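Local coordinates for diaminopimelate decarboxylase (Helicobacter pylori, PDB 2QGH), which catalyses the pyridoxal-5'-phosphate-dependent decarboxylation of meso-diaminopimelate to L-lysine, the last step of lysine biosynthesis, at residues E118-K122 with L123-F127; E140-A143 with Q144-I148. All coordinates share one frame; numbering follows the deposited sequence.

Contact 1 (E118-K122 with L123-F127); sequences EQALK and LNILF
Ala120 and Ile125 meet across the C-terminal end of helix 114-122, where the methyl CB of Ala120 faces the tip of the isoleucine, CD1, at 4.0 Å. Ile125 reaches back because CG1 lies between its backbone N and carbonyl carbon (chi1 59°) and the chain then runs on extended, so that CG1 passes 3.9 Å from Ala120 O on the way to the methyl. This apolar pair spans a Schellman motif: Asn124 takes positive phi, 55°, and turns the chain out of the helix, which brings Ile125 round beside the last turn. Within the turn, Leu123 N donates to Ala120 O at 3.0 Å, from above the carbonyl plane rather than along a lone pair. The Leu123 side chain folds back over Gln119 O, on a different side of the turn from Ile125, its CG pressed tightly on that carbonyl, 2.9 Å from Gln119 O, and CD1 beside it. Asn124 projects from the outside of the turn, its amide passing loosely beside the last carbonyls, with ND2 3.8 Å from Lys122 O. A glycerol sits nearby and is hydrogen-bonded to Leu121 O. Ala120 and Ile125 both press on Phe107 of strand 105-107, and Ile125 also on Ile105, whereas Leu123 packs against Ile92 and Leu96 of helix 89-97 and Leu121 against helix 133-146.

Contact 2 (E140-A143 with Q144-I148); sequences ETIA and QSLGI
Leu146 lies alongside Ile142 one turn further along helix 133-146, the two side chains pointing the same way. From its CB, 3.7 Å from both Ile142 O and Ala143 O, the leucine leads to CG, which passes 3.4 Å from Ile142 O, and then to CD1, which meets Ile142 CG2 at 4.1 Å. With CG anti to the carbonyl carbon (chi1 -65°), the side chain stands out from the helix beside that of Ile142, and CD1 is the branch on the isoleucine's side. The carbonyl it passes is gripped twice, by Leu146 N and by Ser145 OG at 2.8 Å, both arriving from the same face of its plane; the serine hydroxyl thus folds back onto its own helix. Gly147 has positive phi and ends the helix in a Schellman motif, in which Ile148 N returns to Ala143 O at 3.1 Å, with an N-H...O angle of 164°. The motif's apolar pair is Ala143 CB with Ile148 CG1, 4.1 Å apart. Around this helix end, Ile142 packs on Ala114, Ile117 and Glu118 of helix 114-122, and Leu146 meets Lys122 at the end of that helix. On another flank Glu140, Ala143 and Gln144 touch Phe196, just before strand 197-203, and Glu140 OE1 bonds to Ser194 OG.

From the N terminus, contact 1 closes first, at the turn that leads from helix 114-122 into strand 127-130; the chain then runs through helix 133-146, and contact 2 closes the turn into strand 150-155. The two are in series, neither nested nor crossed, and each is a Schellman exit linking an outer helix to the next strand of the closed eight-stranded parallel barrel, the TIM-barrel domain that carries the cofactor. The centres of contact 1 and contact 2 lie about 11 Å apart. They touch where Leu121 CB of 118-122 meets Ile148 CD1 of 144-148 at 3.6 Å, while Leu121 CD1 packs on Ala143 CA. Successive barrel helices are thereby joined at their C-terminal ends.

Contact 1 (E118-K122 with L123-F127)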
loop_
_atom_site.group_PDB
_atom_site.type_symbol
_atom_site.label_atom_id
_atom_site.label_comp_id
_atom_site.label_asym_id
_atom_site.label_seq_id
_atom_site.Cartn_x
_atom_site.Cartn_y
_atom_site.Cartn_z
ATOM N N GLU A 118 11.357 -6.306 24.633
ATOM C CA GLU A 118 12.661 -6.673 25.172
ATOM C C GLU A 118 13.797 -5.843 24.569
ATOM O O GLU A 118 14.661 -5.344 25.289
ATOM C CB GLU A 118 12.928 -8.154 24.911
ATOM C CG GLU A 118 14.321 -8.612 25.299
ATOM C CD GLU A 118 14.794 -9.764 24.445
ATOM O OE1 GLU A 118 14.172 -10.846 24.508
ATOM O OE2 GLU A 118 15.782 -9.586 23.700
ATOM N N GLN A 119 13.795 -5.705 23.249
ATOM C CA GLN A 119 14.832 -4.954 22.552
ATOM C C GLN A 119 14.818 -3.491 22.926
ATOM O O GLN A 119 15.863 -2.867 23.061
ATOM C CB GLN A 119 14.664 -5.092 21.035
ATOM C CG GLN A 119 15.019 -6.465 20.504
ATOM C CD GLN A 119 16.437 -6.866 20.866
ATOM O OE1 GLN A 119 17.405 -6.250 20.413
ATOM N NE2 GLN A 119 16.568 -7.894 21.699
ATOM N N ALA A 120 13.624 -2.944 23.096
ATOM C CA ALA A 120 13.491 -1.542 23.443
ATOM C C ALA A 120 14.024 -1.267 24.841
ATOM O O ALA A 120 14.724 -0.280 25.061
ATOM C CB ALA A 120 12.038 -1.122 23.341
ATOM N N LEU A 121 13.684 -2.142 25.782
ATOM C CA LEU A 121 14.120 -1.996 27.168
ATOM C C LEU A 121 15.636 -2.049 27.285
ATOM O O LEU A 121 16.228 -1.378 28.126
ATOM C CB LEU A 121 13.517 -3.101 28.035
ATOM C CG LEU A 121 11.996 -3.126 28.185
ATOM C CD1 LEU A 121 11.625 -4.316 29.062
ATOM C CD2 LEU A 121 11.496 -1.822 28.801
ATOM N N LYS A 122 16.253 -2.855 26.432
ATOM C CA LYS A 122 17.700 -3.007 26.428
ATOM C C LYS A 122 18.414 -1.838 25.759
ATOM O O LYS A 122 19.622 -1.679 25.915
ATOM C CB LYS A 122 18.079 -4.291 25.697
ATOM C CG LYS A 122 17.839 -5.565 26.478
ATOM C CD LYS A 122 17.603 -6.743 25.541
ATOM C CE LYS A 122 18.321 -6.566 24.197
ATOM N NZ LYS A 122 19.792 -6.401 24.347
ATOM N N LEU A 123 17.665 -1.031 25.012
ATOM C CA LEU A 123 18.221 0.105 24.295
ATOM C C LEU A 123 18.079 1.414 25.063
ATOM O O LEU A 123 18.487 2.480 24.597
ATOM C CB LEU A 123 17.559 0.203 22.922
ATOM C CG LEU A 123 17.877 -0.999 22.033
ATOM C CD1 LEU A 123 17.022 -0.958 20.772
ATOM C CD2 LEU A 123 19.364 -0.997 21.696
ATOM N N ASN A 124 17.486 1.326 26.242
ATOM C CA ASN A 124 17.322 2.483 27.114
ATOM C C ASN A 124 16.626 3.690 26.502
ATOM O O ASN A 124 17.097 4.818 26.649
ATOM C CB ASN A 124 18.693 2.907 27.650
ATOM C CG ASN A 124 19.452 1.745 28.273
ATOM O OD1 ASN A 124 18.953 1.083 29.183
ATOM N ND2 ASN A 124 20.661 1.492 27.782
ATOM N N ILE A 125 15.504 3.469 25.826
ATOM C CA ILE A 125 14.773 4.580 25.233
ATOM C C ILE A 125 14.040 5.354 26.333
ATOM O O ILE A 125 14.068 4.949 27.495
ATOM C CB ILE A 125 13.783 4.081 24.165
ATOM C CG1 ILE A 125 12.779 3.101 24.767
ATOM C CG2 ILE A 125 14.556 3.421 23.049
ATOM C CD1 ILE A 125 11.610 2.808 23.835
ATOM N N LEU A 126 13.391 6.465 25.989
ATOM C CA LEU A 126 12.712 7.264 27.022
ATOM C C LEU A 126 11.617 6.486 27.748
ATOM O O LEU A 126 11.613 6.383 28.972
ATOM C CB LEU A 126 12.117 8.542 26.433
ATOM C CG LEU A 126 12.381 9.832 27.230
ATOM C CD1 LEU A 126 11.445 10.920 26.748
ATOM C CD2 LEU A 126 12.176 9.599 28.711
ATOM N N PHE A 127 10.669 5.951 27.000
ATOM C CA PHE A 127 9.628 5.173 27.639
ATOM C C PHE A 127 8.812 4.416 26.624
ATOM O O PHE A 127 8.872 4.711 25.424
ATOM C CB PHE A 127 8.717 6.069 28.512
ATOM C CG PHE A 127 7.995 7.180 27.761
ATOM C CD1 PHE A 127 7.139 6.898 26.702
ATOM C CD2 PHE A 127 8.117 8.501 28.178
ATOM C CE1 PHE A 127 6.411 7.914 26.076
ATOM C CE2 PHE A 127 7.394 9.525 27.559
ATOM C CZ PHE A 127 6.539 9.230 26.506
#

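Contact 2 (E140-A143 with Q144-I148)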
loop_
_atom_site.group_PDB
_atom_site.type_symbol
_atom_site.label_atom_id
_atom_site.label_comp_id
_atom_site.label_asym_id
_atom_site.label_seq_id
_atom_site.Cartn_x
_atom_site.Cartn_y
_atom_site.Cartn_z
ATOM N N GLU A 140 6.082 -5.835 32.021
ATOM C CA GLU A 140 6.541 -6.102 33.375
ATOM C C GLU A 140 7.294 -7.417 33.462
ATOM O O GLU A 140 8.372 -7.491 34.057
ATOM C CB GLU A 140 5.368 -6.154 34.351
ATOM C CG GLU A 140 5.819 -6.213 35.796
ATOM C CD GLU A 140 4.689 -6.502 36.746
ATOM O OE1 GLU A 140 4.838 -6.241 37.959
ATOM O OE2 GLU A 140 3.649 -7.005 36.277
ATOM N N THR A 141 6.715 -8.461 32.882
ATOM C CA THR A 141 7.341 -9.774 32.904
ATOM C C THR A 141 8.714 -9.747 32.239
ATOM O O THR A 141 9.659 -10.377 32.719
ATOM C CB THR A 141 6.461 -10.813 32.182
ATOM O OG1 THR A 141 5.212 -10.935 32.869
ATOM C CG2 THR A 141 7.148 -12.169 32.148
ATOM N N ILE A 142 8.822 -9.021 31.131
ATOM C CA ILE A 142 10.083 -8.947 30.410
ATOM C C ILE A 142 11.087 -8.080 31.160
ATOM O O ILE A 142 12.266 -8.413 31.236
ATOM C CB ILE A 142 9.877 -8.403 28.973
ATOM C CG1 ILE A 142 9.005 -9.382 28.171
ATOM C CG2 ILE A 142 11.228 -8.223 28.276
ATOM C CD1 ILE A 142 8.738 -8.954 26.741
ATOM N N ALA A 143 10.617 -6.976 31.728
ATOM C CA ALA A 143 11.495 -6.083 32.472
ATOM C C ALA A 143 12.054 -6.835 33.676
ATOM O O ALA A 143 13.238 -6.730 34.011
ATOM C CB ALA A 143 10.724 -4.857 32.933
ATOM N N GLN A 144 11.184 -7.606 34.313
ATOM C CA GLN A 144 11.570 -8.371 35.477
ATOM C C GLN A 144 12.685 -9.356 35.169
ATOM O O GLN A 144 13.626 -9.501 35.951
ATOM C CB GLN A 144 10.365 -9.119 36.023
ATOM C CG GLN A 144 10.646 -9.834 37.325
ATOM C CD GLN A 144 9.400 -10.408 37.950
ATOM O OE1 GLN A 144 9.419 -10.840 39.098
ATOM N NE2 GLN A 144 8.304 -10.417 37.197
ATOM N N SER A 145 12.591 -10.031 34.030
ATOM C CA SER A 145 13.608 -11.010 33.678
ATOM C C SER A 145 14.925 -10.339 33.349
ATOM O O SER A 145 15.987 -10.941 33.495
ATOM C CB SER A 145 13.160 -11.849 32.486
ATOM O OG SER A 145 13.129 -11.070 31.314
ATOM N N LEU A 146 14.858 -9.090 32.899
ATOM C CA LEU A 146 16.072 -8.352 32.557
ATOM C C LEU A 146 16.582 -7.594 33.782
ATOM O O LEU A 146 17.654 -6.995 33.753
ATOM C CB LEU A 146 15.802 -7.373 31.407
ATOM C CG LEU A 146 15.431 -7.950 30.037
ATOM C CD1 LEU A 146 15.039 -6.815 29.100
ATOM C CD2 LEU A 146 16.603 -8.738 29.463
ATOM N N GLY A 147 15.799 -7.628 34.855
ATOM C CA GLY A 147 16.183 -6.961 36.085
ATOM C C GLY A 147 16.189 -5.444 36.047
ATOM O O GLY A 147 16.977 -4.822 36.759
ATOM N N ILE A 148 15.322 -4.842 35.233
ATOM C CA ILE A 148 15.254 -3.385 35.145
ATOM C C ILE A 148 13.857 -2.857 35.465
ATOM O O ILE A 148 12.881 -3.603 35.464
ATOM C CB ILE A 148 15.632 -2.872 33.740
ATOM C CG1 ILE A 148 14.482 -3.128 32.766
ATOM C CG2 ILE A 148 16.889 -3.562 33.249
ATOM C CD1 ILE A 148 14.748 -2.608 31.377
#